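Local coordinates for cysteine protease (Listeria monocytogenes, PDB 5HU4), which anchors surface proteins to the bacterial cell wall, cleaving their C-terminal sorting signal and transferring the product through a thioester intermediate, at residues A2-I7 / V18-N23; H51-S56 / D112-T117; E77-Y82 / K129-T134; T85-I90 / K119-V124. All blocks are in the same frame, centred on the assembly; numbering follows the deposited sequence.

Contact 1. Residues A2-I7 / V18-N23; sequences AVVGSI and VFKGTN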
loop_
_atom_site.group_PDB
_atom_site.type_symbol
_atom_site.label_atom_id
_atom_site.label_comp_id
_atom_site.label_asym_id
_atom_site.label_seq_id
_atom_site.Cartn_x
_atom_site.Cartn_y
_atom_site.Cartn_z
ATOM N N ALA A 2 -16.755 2.699 0.779
ATOM C CA ALA A 2 -15.748 2.640 1.830
ATOM C C ALA A 2 -14.388 3.069 1.291
ATOM O O ALA A 2 -13.364 2.906 1.954
ATOM C CB ALA A 2 -15.674 1.239 2.420
ATOM N N VAL A 3 -14.392 3.611 0.077
ATOM C CA VAL A 3 -13.171 4.065 -0.578
ATOM C C VAL A 3 -12.676 5.374 0.031
ATOM O O VAL A 3 -13.454 6.308 0.232
ATOM C CB VAL A 3 -13.388 4.259 -2.092
ATOM C CG1 VAL A 3 -12.124 4.781 -2.758
ATOM C CG2 VAL A 3 -13.834 2.954 -2.732
ATOM N N VAL A 4 -11.381 5.438 0.325
ATOM C CA VAL A 4 -10.792 6.641 0.899
ATOM C C VAL A 4 -9.787 7.280 -0.058
ATOM O O VAL A 4 -9.406 8.438 0.114
ATOM C CB VAL A 4 -10.092 6.343 2.239
ATOM C CG1 VAL A 4 -11.110 5.914 3.286
ATOM C CG2 VAL A 4 -9.029 5.279 2.057
ATOM N N GLY A 5 -9.363 6.523 -1.065
ATOM C CA GLY A 5 -8.414 7.026 -2.043
ATOM C C GLY A 5 -7.774 5.941 -2.888
ATOM O O GLY A 5 -8.351 4.871 -3.081
ATOM N N SER A 6 -6.576 6.221 -3.391
ATOM C CA SER A 6 -5.874 5.285 -4.263
ATOM C C SER A 6 -4.403 5.136 -3.889
ATOM O O SER A 6 -3.807 6.031 -3.290
ATOM C CB SER A 6 -5.986 5.732 -5.723
ATOM O OG SER A 6 -7.329 5.696 -6.168
ATOM N N ILE A 7 -3.828 3.993 -4.248
ATOM C CA ILE A 7 -2.396 3.768 -4.102
ATOM C C ILE A 7 -1.840 3.212 -5.409
ATOM O O ILE A 7 -2.490 2.410 -6.079
ATOM C CB ILE A 7 -2.074 2.804 -2.934
ATOM C CG1 ILE A 7 -0.562 2.600 -2.812
ATOM C CG2 ILE A 7 -2.789 1.471 -3.111
ATOM C CD1 ILE A 7 -0.166 1.554 -1.809
ATOM N N VAL A 18 -8.097 2.393 -2.318
ATOM C CA VAL A 18 -7.838 2.153 -0.904
ATOM C C VAL A 18 -9.144 2.130 -0.118
ATOM O O VAL A 18 -9.950 3.056 -0.204
ATOM C CB VAL A 18 -6.900 3.216 -0.305
ATOM C CG1 VAL A 18 -6.559 2.865 1.134
ATOM C CG2 VAL A 18 -5.633 3.329 -1.137
ATOM N N PHE A 19 -9.349 1.059 0.642
ATOM C CA PHE A 19 -10.560 0.903 1.438
ATOM C C PHE A 19 -10.256 1.064 2.920
ATOM O O PHE A 19 -9.136 0.817 3.365
ATOM C CB PHE A 19 -11.203 -0.460 1.177
ATOM C CG PHE A 19 -11.744 -0.618 -0.216
ATOM C CD1 PHE A 19 -10.909 -0.980 -1.261
ATOM C CD2 PHE A 19 -13.088 -0.407 -0.480
ATOM C CE1 PHE A 19 -11.401 -1.122 -2.543
ATOM C CE2 PHE A 19 -13.587 -0.551 -1.761
ATOM C CZ PHE A 19 -12.742 -0.909 -2.795
ATOM N N LYS A 20 -11.260 1.482 3.680
ATOM C CA LYS A 20 -11.102 1.662 5.115
ATOM C C LYS A 20 -11.435 0.371 5.854
ATOM O O LYS A 20 -12.583 -0.073 5.859
ATOM C CB LYS A 20 -11.986 2.809 5.611
ATOM C CG LYS A 20 -11.415 3.574 6.793
ATOM C CD LYS A 20 -12.316 4.736 7.178
ATOM C CE LYS A 20 -11.543 5.822 7.910
ATOM N NZ LYS A 20 -12.354 7.061 8.079
ATOM N N GLY A 21 -10.423 -0.234 6.467
ATOM C CA GLY A 21 -10.615 -1.448 7.240
ATOM C C GLY A 21 -10.284 -2.718 6.479
ATOM O O GLY A 21 -10.679 -2.887 5.325
ATOM N N THR A 22 -9.555 -3.615 7.136
ATOM C CA THR A 22 -9.219 -4.908 6.554
ATOM C C THR A 22 -10.212 -5.971 7.015
ATOM O O THR A 22 -10.075 -6.536 8.101
ATOM C CB THR A 22 -7.789 -5.345 6.929
ATOM O OG1 THR A 22 -6.853 -4.369 6.460
ATOM C CG2 THR A 22 -7.460 -6.694 6.307
ATOM N N ASN A 23 -11.218 -6.228 6.188
ATOM C CA ASN A 23 -12.234 -7.222 6.510
ATOM C C ASN A 23 -12.437 -8.211 5.368
ATOM O O ASN A 23 -11.932 -8.005 4.264
ATOM C CB ASN A 23 -13.556 -6.536 6.863
ATOM C CG ASN A 23 -14.004 -5.544 5.804
ATOM O OD1 ASN A 23 -14.335 -5.924 4.681
ATOM N ND2 ASN A 23 -14.017 -4.265 6.161
#

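Contact 2. Residues H51-S56 / D112-T117; sequences HMRDES and DKPTET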
loop_
_atom_site.group_PDB
_atom_site.type_symbol
_atom_site.label_atom_id
_atom_site.label_comp_id
_atom_site.label_asym_id
_atom_site.label_seq_id
_atom_site.Cartn_x
_atom_site.Cartn_y
_atom_site.Cartn_z
ATOM N N HIS A 51 -2.683 -11.594 -1.843
ATOM C CA HIS A 51 -1.834 -12.165 -2.876
ATOM C C HIS A 51 -2.581 -13.316 -3.535
ATOM O O HIS A 51 -2.666 -14.410 -2.978
ATOM C CB HIS A 51 -0.503 -12.639 -2.284
ATOM C CG HIS A 51 0.493 -13.099 -3.305
ATOM N ND1 HIS A 51 1.798 -13.402 -2.984
ATOM C CD2 HIS A 51 0.377 -13.305 -4.639
ATOM C CE1 HIS A 51 2.443 -13.778 -4.075
ATOM N NE2 HIS A 51 1.602 -13.729 -5.092
ATOM N N MET A 52 -3.131 -13.062 -4.717
ATOM C CA MET A 52 -3.929 -14.060 -5.418
ATOM C C MET A 52 -3.058 -14.936 -6.310
ATOM O O MET A 52 -1.891 -14.624 -6.545
ATOM C CB MET A 52 -5.020 -13.381 -6.248
ATOM C CG MET A 52 -6.005 -12.572 -5.421
ATOM S SD MET A 52 -7.361 -11.915 -6.407
ATOM C CE MET A 52 -8.208 -13.424 -6.865
ATOM N N ARG A 53 -3.630 -16.035 -6.797
ATOM C CA ARG A 53 -2.912 -16.935 -7.696
ATOM C C ARG A 53 -2.497 -16.181 -8.953
ATOM O O ARG A 53 -1.391 -16.360 -9.462
ATOM C CB ARG A 53 -3.769 -18.149 -8.056
ATOM C CG ARG A 53 -3.011 -19.219 -8.824
ATOM C CD ARG A 53 -1.841 -19.743 -8.006
ATOM N NE ARG A 53 -0.835 -20.397 -8.838
ATOM C CZ ARG A 53 0.229 -19.782 -9.344
ATOM N NH1 ARG A 53 0.432 -18.492 -9.102
ATOM N NH2 ARG A 53 1.094 -20.455 -10.091
ATOM N N ASP A 54 -3.396 -15.336 -9.446
ATOM C CA ASP A 54 -3.055 -14.398 -10.503
ATOM C C ASP A 54 -2.124 -13.347 -9.908
ATOM O O ASP A 54 -2.568 -12.436 -9.210
ATOM C CB ASP A 54 -4.314 -13.759 -11.095
ATOM C CG ASP A 54 -4.015 -12.836 -12.264
ATOM O OD1 ASP A 54 -2.844 -12.767 -12.696
ATOM O OD2 ASP A 54 -4.957 -12.181 -12.760
ATOM N N GLU A 55 -0.833 -13.488 -10.190
ATOM C CA GLU A 55 0.200 -12.668 -9.561
ATOM C C GLU A 55 0.094 -11.184 -9.909
ATOM O O GLU A 55 0.760 -10.352 -9.294
ATOM C CB GLU A 55 1.586 -13.186 -9.953
ATOM C CG GLU A 55 1.803 -14.662 -9.664
ATOM C CD GLU A 55 1.770 -14.978 -8.181
ATOM O OE1 GLU A 55 2.605 -14.425 -7.436
ATOM O OE2 GLU A 55 0.908 -15.779 -7.760
ATOM N N SER A 56 -0.739 -10.856 -10.890
ATOM C CA SER A 56 -0.895 -9.474 -11.331
ATOM C C SER A 56 -1.961 -8.731 -10.531
ATOM O O SER A 56 -2.098 -7.513 -10.643
ATOM C CB SER A 56 -1.242 -9.428 -12.821
ATOM O OG SER A 56 -2.456 -10.115 -13.082
ATOM N N ASP A 112 3.274 -13.970 1.222
ATOM C CA ASP A 112 4.414 -14.275 0.366
ATOM C C ASP A 112 4.051 -15.336 -0.670
ATOM O O ASP A 112 4.818 -15.599 -1.597
ATOM C CB ASP A 112 5.614 -14.729 1.202
ATOM C CG ASP A 112 5.450 -16.131 1.752
ATOM O OD1 ASP A 112 4.353 -16.453 2.253
ATOM O OD2 ASP A 112 6.421 -16.913 1.685
ATOM N N LYS A 113 2.879 -15.946 -0.501
ATOM C CA LYS A 113 2.367 -16.937 -1.445
ATOM C C LYS A 113 0.873 -16.726 -1.685
ATOM O O LYS A 113 0.190 -16.127 -0.855
ATOM C CB LYS A 113 2.611 -18.365 -0.934
ATOM C CG LYS A 113 3.914 -18.575 -0.183
ATOM C CD LYS A 113 3.990 -19.969 0.420
ATOM C CE LYS A 113 4.811 -20.900 -0.455
ATOM N NZ LYS A 113 6.158 -20.336 -0.747
ATOM N N PRO A 114 0.361 -17.208 -2.830
ATOM C CA PRO A 114 -1.087 -17.188 -3.063
ATOM C C PRO A 114 -1.813 -18.296 -2.302
ATOM O O PRO A 114 -3.034 -18.245 -2.152
ATOM C CB PRO A 114 -1.201 -17.398 -4.573
ATOM C CG PRO A 114 0.027 -18.148 -4.936
ATOM C CD PRO A 114 1.107 -17.629 -4.030
ATOM N N THR A 115 -1.063 -19.290 -1.835
ATOM C CA THR A 115 -1.632 -20.358 -1.022
ATOM C C THR A 115 -1.605 -19.960 0.448
ATOM O O THR A 115 -1.163 -18.862 0.788
ATOM C CB THR A 115 -0.875 -21.685 -1.210
ATOM O OG1 THR A 115 0.536 -21.437 -1.212
ATOM C CG2 THR A 115 -1.263 -22.335 -2.528
ATOM N N GLU A 116 -2.080 -20.848 1.317
ATOM C CA GLU A 116 -2.106 -20.564 2.745
ATOM C C GLU A 116 -0.691 -20.473 3.298
ATOM O O GLU A 116 0.152 -21.332 3.029
ATOM C CB GLU A 116 -2.905 -21.628 3.504
ATOM C CG GLU A 116 -4.208 -21.118 4.124
ATOM C CD GLU A 116 -4.063 -19.767 4.813
ATOM O OE1 GLU A 116 -3.034 -19.536 5.488
ATOM O OE2 GLU A 116 -4.980 -18.929 4.671
ATOM N N THR A 117 -0.437 -19.419 4.065
ATOM C CA THR A 117 0.895 -19.169 4.589
ATOM C C THR A 117 0.858 -18.314 5.848
ATOM O O THR A 117 -0.027 -17.475 6.019
ATOM C CB THR A 117 1.785 -18.480 3.537
ATOM O OG1 THR A 117 3.069 -18.197 4.106
ATOM C CG2 THR A 117 1.142 -17.184 3.059
#

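Contact 3. Residues E77-Y82 / K129-T134; sequences ENLYEY and KTEKLT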
loop_
_atom_site.group_PDB
_atom_site.type_symbol
_atom_site.label_atom_id
_atom_site.label_comp_id
_atom_site.label_asym_id
_atom_site.label_seq_id
_atom_site.Cartn_x
_atom_site.Cartn_y
_atom_site.Cartn_z
ATOM N N GLU A 77 -7.032 14.705 -2.416
ATOM C CA GLU A 77 -6.767 16.091 -2.051
ATOM C C GLU A 77 -5.270 16.354 -2.170
ATOM O O GLU A 77 -4.844 17.369 -2.723
ATOM C CB GLU A 77 -7.257 16.398 -0.634
ATOM C CG GLU A 77 -8.768 16.325 -0.463
ATOM C CD GLU A 77 -9.516 17.281 -1.377
ATOM O OE1 GLU A 77 -9.018 18.405 -1.599
ATOM O OE2 GLU A 77 -10.602 16.909 -1.871
ATOM N N ASN A 78 -4.477 15.421 -1.656
ATOM C CA ASN A 78 -3.024 15.520 -1.721
ATOM C C ASN A 78 -2.386 14.283 -2.340
ATOM O O ASN A 78 -2.915 13.176 -2.228
ATOM C CB ASN A 78 -2.442 15.750 -0.326
ATOM C CG ASN A 78 -2.698 17.146 0.189
ATOM O OD1 ASN A 78 -2.534 18.127 -0.537
ATOM N ND2 ASN A 78 -3.099 17.249 1.450
ATOM N N LEU A 79 -1.247 14.482 -2.996
ATOM C CA LEU A 79 -0.460 13.375 -3.518
ATOM C C LEU A 79 0.720 13.103 -2.595
ATOM O O LEU A 79 1.595 13.953 -2.427
ATOM C CB LEU A 79 0.028 13.677 -4.936
ATOM C CG LEU A 79 1.051 12.709 -5.531
ATOM C CD1 LEU A 79 0.480 11.303 -5.607
ATOM C CD2 LEU A 79 1.497 13.182 -6.906
ATOM N N TYR A 80 0.735 11.920 -1.990
ATOM C CA TYR A 80 1.795 11.553 -1.059
ATOM C C TYR A 80 2.784 10.596 -1.714
ATOM O O TYR A 80 2.427 9.475 -2.078
ATOM C CB TYR A 80 1.206 10.924 0.205
ATOM C CG TYR A 80 0.129 11.763 0.855
ATOM C CD1 TYR A 80 -1.210 11.583 0.531
ATOM C CD2 TYR A 80 0.451 12.740 1.787
ATOM C CE1 TYR A 80 -2.197 12.350 1.122
ATOM C CE2 TYR A 80 -0.529 13.512 2.384
ATOM C CZ TYR A 80 -1.851 13.311 2.048
ATOM O OH TYR A 80 -2.832 14.076 2.637
ATOM N N GLU A 81 4.027 11.044 -1.859
ATOM C CA GLU A 81 5.051 10.241 -2.515
ATOM C C GLU A 81 6.001 9.599 -1.512
ATOM O O GLU A 81 6.691 10.289 -0.760
ATOM C CB GLU A 81 5.840 11.092 -3.512
ATOM C CG GLU A 81 7.024 10.374 -4.141
ATOM C CD GLU A 81 7.627 11.146 -5.300
ATOM O OE1 GLU A 81 7.046 12.179 -5.694
ATOM O OE2 GLU A 81 8.681 10.718 -5.817
ATOM N N TYR A 82 6.028 8.270 -1.509
ATOM C CA TYR A 82 6.948 7.520 -0.666
ATOM C C TYR A 82 8.038 6.872 -1.513
ATOM O O TYR A 82 7.873 6.691 -2.720
ATOM C CB TYR A 82 6.204 6.447 0.135
ATOM C CG TYR A 82 5.142 6.975 1.077
ATOM C CD1 TYR A 82 3.874 7.302 0.614
ATOM C CD2 TYR A 82 5.404 7.128 2.432
ATOM C CE1 TYR A 82 2.899 7.775 1.474
ATOM C CE2 TYR A 82 4.436 7.601 3.299
ATOM C CZ TYR A 82 3.185 7.922 2.814
ATOM O OH TYR A 82 2.220 8.393 3.673
ATOM N N LYS A 129 7.949 13.477 -0.382
ATOM C CA LYS A 129 7.312 14.766 -0.640
ATOM C C LYS A 129 5.788 14.675 -0.615
ATOM O O LYS A 129 5.213 13.602 -0.809
ATOM C CB LYS A 129 7.776 15.333 -1.984
ATOM C CG LYS A 129 7.036 14.772 -3.187
ATOM C CD LYS A 129 7.723 15.171 -4.483
ATOM C CE LYS A 129 9.087 14.512 -4.600
ATOM N NZ LYS A 129 9.662 14.655 -5.965
ATOM N N THR A 130 5.143 15.812 -0.370
ATOM C CA THR A 130 3.688 15.903 -0.370
ATOM C C THR A 130 3.247 17.116 -1.183
ATOM O O THR A 130 3.797 18.206 -1.027
ATOM C CB THR A 130 3.125 16.012 1.062
ATOM O OG1 THR A 130 3.485 14.846 1.813
ATOM C CG2 THR A 130 1.606 16.139 1.036
ATOM N N GLU A 131 2.261 16.929 -2.056
ATOM C CA GLU A 131 1.771 18.025 -2.883
ATOM C C GLU A 131 0.292 17.879 -3.231
ATOM O O GLU A 131 -0.261 16.779 -3.202
ATOM C CB GLU A 131 2.601 18.135 -4.165
ATOM C CG GLU A 131 2.965 16.802 -4.796
ATOM C CD GLU A 131 3.844 16.963 -6.021
ATOM O OE1 GLU A 131 4.729 16.107 -6.240
ATOM O OE2 GLU A 131 3.651 17.946 -6.766
ATOM N N LYS A 132 -0.337 19.007 -3.552
ATOM C CA LYS A 132 -1.749 19.044 -3.914
ATOM C C LYS A 132 -2.011 18.194 -5.151
ATOM O O LYS A 132 -1.295 18.304 -6.148
ATOM C CB LYS A 132 -2.195 20.488 -4.162
ATOM C CG LYS A 132 -3.566 20.831 -3.602
ATOM C CD LYS A 132 -3.934 22.277 -3.895
ATOM C CE LYS A 132 -4.468 22.437 -5.309
ATOM N NZ LYS A 132 -5.894 22.017 -5.404
ATOM N N LEU A 133 -3.032 17.345 -5.086
ATOM C CA LEU A 133 -3.377 16.518 -6.233
ATOM C C LEU A 133 -4.072 17.342 -7.308
ATOM O O LEU A 133 -5.079 18.001 -7.052
ATOM C CB LEU A 133 -4.267 15.345 -5.825
ATOM C CG LEU A 133 -4.441 14.319 -6.948
ATOM C CD1 LEU A 133 -3.233 13.396 -7.025
ATOM C CD2 LEU A 133 -5.729 13.522 -6.786
ATOM N N THR A 134 -3.520 17.301 -8.513
ATOM C CA THR A 134 -4.118 17.973 -9.656
ATOM C C THR A 134 -4.634 16.940 -10.643
ATOM O O THR A 134 -4.393 15.742 -10.470
ATOM C CB THR A 134 -3.110 18.897 -10.355
ATOM O OG1 THR A 134 -1.923 18.160 -10.666
ATOM C CG2 THR A 134 -2.745 20.068 -9.455
HETATM O O HOH W 1 4.528 13.011 -5.708
#

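Contact 4. Residues T85-I90 / K119-V124; sequences TETKTI and KRFVAV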
loop_
_atom_site.group_PDB
_atom_site.type_symbol
_atom_site.label_atom_id
_atom_site.label_comp_id
_atom_site.label_asym_id
_atom_site.label_seq_id
_atom_site.Cartn_x
_atom_site.Cartn_y
_atom_site.Cartn_z
ATOM N N THR A 85 12.309 1.807 1.076
ATOM C CA THR A 85 13.608 1.785 1.737
ATOM C C THR A 85 13.938 0.410 2.309
ATOM O O THR A 85 15.102 0.098 2.553
ATOM C CB THR A 85 13.680 2.827 2.867
ATOM O OG1 THR A 85 12.624 2.595 3.808
ATOM C CG2 THR A 85 13.554 4.233 2.305
ATOM N N GLU A 86 12.916 -0.413 2.522
ATOM C CA GLU A 86 13.144 -1.763 3.024
ATOM C C GLU A 86 12.083 -2.744 2.526
ATOM O O GLU A 86 10.897 -2.424 2.446
ATOM C CB GLU A 86 13.209 -1.754 4.560
ATOM C CG GLU A 86 11.950 -2.204 5.284
ATOM C CD GLU A 86 12.088 -2.128 6.795
ATOM O OE1 GLU A 86 12.033 -1.007 7.345
ATOM O OE2 GLU A 86 12.255 -3.191 7.434
ATOM N N THR A 87 12.542 -3.932 2.146
ATOM C CA THR A 87 11.666 -5.026 1.750
ATOM C C THR A 87 12.049 -6.261 2.555
ATOM O O THR A 87 13.230 -6.586 2.671
ATOM C CB THR A 87 11.766 -5.339 0.245
ATOM O OG1 THR A 87 13.116 -5.688 -0.084
ATOM C CG2 THR A 87 11.341 -4.135 -0.584
ATOM N N LYS A 88 11.059 -6.948 3.112
ATOM C CA LYS A 88 11.345 -8.064 4.003
ATOM C C LYS A 88 10.216 -9.084 4.060
ATOM O O LYS A 88 9.074 -8.791 3.707
ATOM C CB LYS A 88 11.637 -7.543 5.412
ATOM C CG LYS A 88 10.475 -6.791 6.044
ATOM C CD LYS A 88 10.866 -6.179 7.380
ATOM C CE LYS A 88 9.787 -5.237 7.891
ATOM N NZ LYS A 88 10.258 -4.425 9.046
ATOM N N THR A 89 10.555 -10.289 4.506
ATOM C CA THR A 89 9.569 -11.330 4.756
ATOM C C THR A 89 9.510 -11.623 6.250
ATOM O O THR A 89 10.532 -11.908 6.874
ATOM C CB THR A 89 9.894 -12.623 3.988
ATOM O OG1 THR A 89 10.000 -12.336 2.588
ATOM C CG2 THR A 89 8.805 -13.663 4.209
ATOM N N ILE A 90 8.314 -11.539 6.823
ATOM C CA ILE A 90 8.137 -11.758 8.254
ATOM C C ILE A 90 7.045 -12.784 8.533
ATOM O O ILE A 90 6.279 -13.147 7.641
ATOM C CB ILE A 90 7.779 -10.451 8.989
ATOM C CG1 ILE A 90 6.420 -9.930 8.515
ATOM C CG2 ILE A 90 8.856 -9.400 8.771
ATOM C CD1 ILE A 90 5.891 -8.770 9.332
ATOM N N LYS A 119 3.505 -16.540 6.535
ATOM C CA LYS A 119 4.551 -15.573 6.236
ATOM C C LYS A 119 4.025 -14.408 5.404
ATOM O O LYS A 119 3.176 -14.585 4.530
ATOM C CB LYS A 119 5.715 -16.260 5.515
ATOM C CG LYS A 119 6.498 -17.238 6.387
ATOM C CD LYS A 119 6.458 -16.832 7.858
ATOM C CE LYS A 119 7.293 -17.763 8.726
ATOM N NZ LYS A 119 8.743 -17.714 8.385
ATOM N N ARG A 120 4.534 -13.215 5.691
ATOM C CA ARG A 120 4.106 -12.007 4.999
ATOM C C ARG A 120 5.287 -11.299 4.350
ATOM O O ARG A 120 6.378 -11.252 4.919
ATOM C CB ARG A 120 3.408 -11.052 5.970
ATOM C CG ARG A 120 2.183 -11.625 6.656
ATOM C CD ARG A 120 1.014 -11.745 5.696
ATOM N NE ARG A 120 -0.122 -12.424 6.311
ATOM C CZ ARG A 120 -0.270 -13.744 6.352
ATOM N NH1 ARG A 120 0.646 -14.535 5.808
ATOM N NH2 ARG A 120 -1.337 -14.275 6.933
ATOM N N PHE A 121 5.069 -10.749 3.160
ATOM C CA PHE A 121 6.064 -9.879 2.546
ATOM C C PHE A 121 5.735 -8.434 2.894
ATOM O O PHE A 121 4.585 -8.006 2.775
ATOM C CB PHE A 121 6.114 -10.069 1.029
ATOM C CG PHE A 121 7.154 -9.221 0.346
ATOM C CD1 PHE A 121 6.838 -7.958 -0.132
ATOM C CD2 PHE A 121 8.451 -9.685 0.186
ATOM C CE1 PHE A 121 7.794 -7.176 -0.755
ATOM C CE2 PHE A 121 9.408 -8.906 -0.439
ATOM C CZ PHE A 121 9.079 -7.652 -0.910
ATOM N N VAL A 122 6.745 -7.687 3.327
ATOM C CA VAL A 122 6.539 -6.308 3.750
ATOM C C VAL A 122 7.427 -5.341 2.975
ATOM O O VAL A 122 8.624 -5.579 2.808
ATOM C CB VAL A 122 6.809 -6.139 5.257
ATOM C CG1 VAL A 122 6.481 -4.723 5.701
ATOM C CG2 VAL A 122 5.998 -7.143 6.056
ATOM N N ALA A 123 6.828 -4.253 2.503
ATOM C CA ALA A 123 7.571 -3.191 1.839
ATOM C C ALA A 123 7.327 -1.861 2.548
ATOM O O ALA A 123 6.189 -1.397 2.642
ATOM C CB ALA A 123 7.177 -3.097 0.374
ATOM N N VAL A 124 8.400 -1.257 3.048
ATOM C CA VAL A 124 8.307 0.016 3.753
ATOM C C VAL A 124 8.886 1.148 2.910
ATOM O O VAL A 124 9.968 1.017 2.334
ATOM C CB VAL A 124 9.039 -0.037 5.112
ATOM C CG1 VAL A 124 9.160 1.355 5.722
ATOM C CG2 VAL A 124 8.324 -0.985 6.064
#

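Contact 1. Residues A2-I7 / V18-N23
Val18 O is gripped by Val4 N through a nearly straight hydrogen bond of 2.8 Å, and Val3 CA-H makes a weaker contact with the same oxygen. This bond belongs to the N-terminal beta hairpin of the sortase fold, formed by strands 3-9 and 14-19. Val18 N bonds in turn to Gly5 O, and Lys20 N to Ala2 O. Val3 faces Phe19 as a non-hydrogen-bonded pair and Gly5 faces Val18 as a hydrogen-bonded pair. The register slips by one residue between them, which makes a beta bulge.

Val18 is buried, partly under the other strand. Its CG1 meets Val4 CG2 at 3.6 Å, the two side chains slanting across each other. Its other methyl, CG2, lies beside the backbone of Ser6 and touches Ile7 CG2; the Val18 and Ile7 side chains cross at about a right angle. Leu47 and Leu73 also border Val18 and Ile7, so this side of the hairpin turns to the interior.

Val3 and Phe19 share the other face. With chi1 178°, Val3 CG2 stands beside the backbone N, and this branch meets the ring. Val3 CG2 lies 3.6 Å from Phe19 CE2, oblique to the ring.

Contact 2. Residues H51-S56 / D112-T117
Pro114 lies against the buried His51, and this is the closely packed part of the contact. At the backbone, Pro114 CA-H approaches His51 O, with CA and O 3.2 Å apart. Pro114 CD sits over the face of the imidazole, 4.2 Å from the ring centroid and 16° off its normal, a CH-pi contact. The two side chains run side by side and point the same way. Pro114 N and Lys113 C cover that same face, the carbonyl carbon nearer the rim. No conventional hydrogen bond joins segments 51-56 and 112-117.

Two bonds hold the imidazole. NE2 donates to Glu55 OE1 at 2.6 Å; the oxygen lies in the ring plane, while the nitrogen is on its syn side, tilted 35° from the carboxylate plane. ND1 is hydrogen-bonded to Cys111 O. Bonds at both nitrogens fix the rotation of the ring. His51 CG is anti to the backbone N (chi1 -173°), which carries the ring toward the 112-117 loop.

The outer side is more exposed. Arg53 CD and Glu55 OE2 reach Pro114 CG at 3.9 Å and 3.8 Å, without polar bonds to it. Glu55 OE2 also forms a salt bridge with Arg53 NH1. The carboxylate thus links the buried histidine to the exposed arginine. Within the second loop, Thr117 OG1 donates to the syn lone pair of Asp112 OD1 at 2.9 Å.

The two loops directly follow the active-site residues His50 and Cys111. The arrangement belongs to the rim of the sortase active site, where these loops come together.

Contact 3. Residues E77-Y82 / K129-T134
Tyr80 and Thr130 slant across each other on one face of an antiparallel strand pair. Thr130 CG2 lies 3.6 Å from Tyr80 CE2, oblique to the ring. With chi1 -61°, Thr130 OG1 stands beside the backbone N and the methyl points opposite that N, toward the phenol ring. The Tyr80 hydroxyl bonds to Asp75.

Glu81 and Lys129 also slant across each other, on the opposite face. The lysine bends at chi3 and carries its aliphatic end across the carboxylate, with CE 3.3 Å from Glu81 OE1. The salt bridge from Lys129 NZ to Glu81 OE1 is long, at 3.6 Å. A water donates to both Glu81 OE1 and Glu131 OE1. It probably eases the closeness of these two carboxylates.

On the Glu81 face, Leu79 CB meets Leu133 CD1 at 3.9 Å. The backbones are joined by a ladder of hydrogen bonds, including the pair between Leu79 and Glu131. Leu133 N continues it to Glu77 O at 3.0 Å.

Strand 70-74 flanks strand 78-91 on its other edge, with Tyr72 against Leu79 and Glu81. The C-terminal helix 135-141, with Thr134 as its N-cap, packs Leu137 against Leu79 and Glu131.

Contact 4. Residues T85-I90 / K119-V124
Strands 78-91 and 119-132 pair antiparallel in the sortase beta-sheet, and this part of the ladder contains a classic beta bulge. Thr85 and Glu86 both face Val124, and both their backbone N atoms donate to Val124 O. The Thr85 N bond is the shorter, at 2.8 Å, and lies in the carbonyl plane. Beyond the bulge, Lys88 pairs with Val122 and Ile90 with Arg120, each through two backbone hydrogen bonds.

One face carries Glu86, Lys88, Ile90, Val122, Val124 and Arg120, whose end leads away. Glu86 CG runs alongside Val124 CB at 3.6 Å, and Lys88 lies beside Val122 in the same way. Lys88 NZ reaches Glu86 OE2 at 2.8 Å in a salt bridge, from above the carboxylate plane. Ile90 CD1 touches Val122 CG2 at 3.7 Å; chi1 64° turns CG1 between the backbone N and the carbonyl carbon, and CG1 meets the same methyl.

Phe121 occupies the other face. Its ring lies alongside Thr87, with CZ 3.7 Å from Thr87 CB. Lys88 O lies over one ring face.

Arg120 NH1 bonds to Lys119 O and Thr117 O, and NH2 forms a salt bridge with Glu92. The Arg120 side chain comes within about 4 Å of the side chain of Cys111, the thioester-forming residue. These bonds would restrain the guanidinium and keep Arg120 beside Cys111, consistent with the active-site arginine of sortases.

How the contacts relate
From the N terminus, contact 1 comes first and closes a short hairpin between strands 3-9 and 14-19. It is complete before any other contact opens. Contact 2 then opens just after strand 44-48 and closes after strand 105-111. It crosses contacts 3 and 4, whose first segments fall inside its loop and whose second segments follow it. Contact 4 is nested within contact 3. Both join strands 78-91 and 119-132, with their centres about 24 Å apart on opposite sides of the chain's centre. Contacts 2 and 4 touch where Asp112 packs against Lys119. Together they tie the active-site loops to the sheet, while contact 3 lies toward the C-terminal helix.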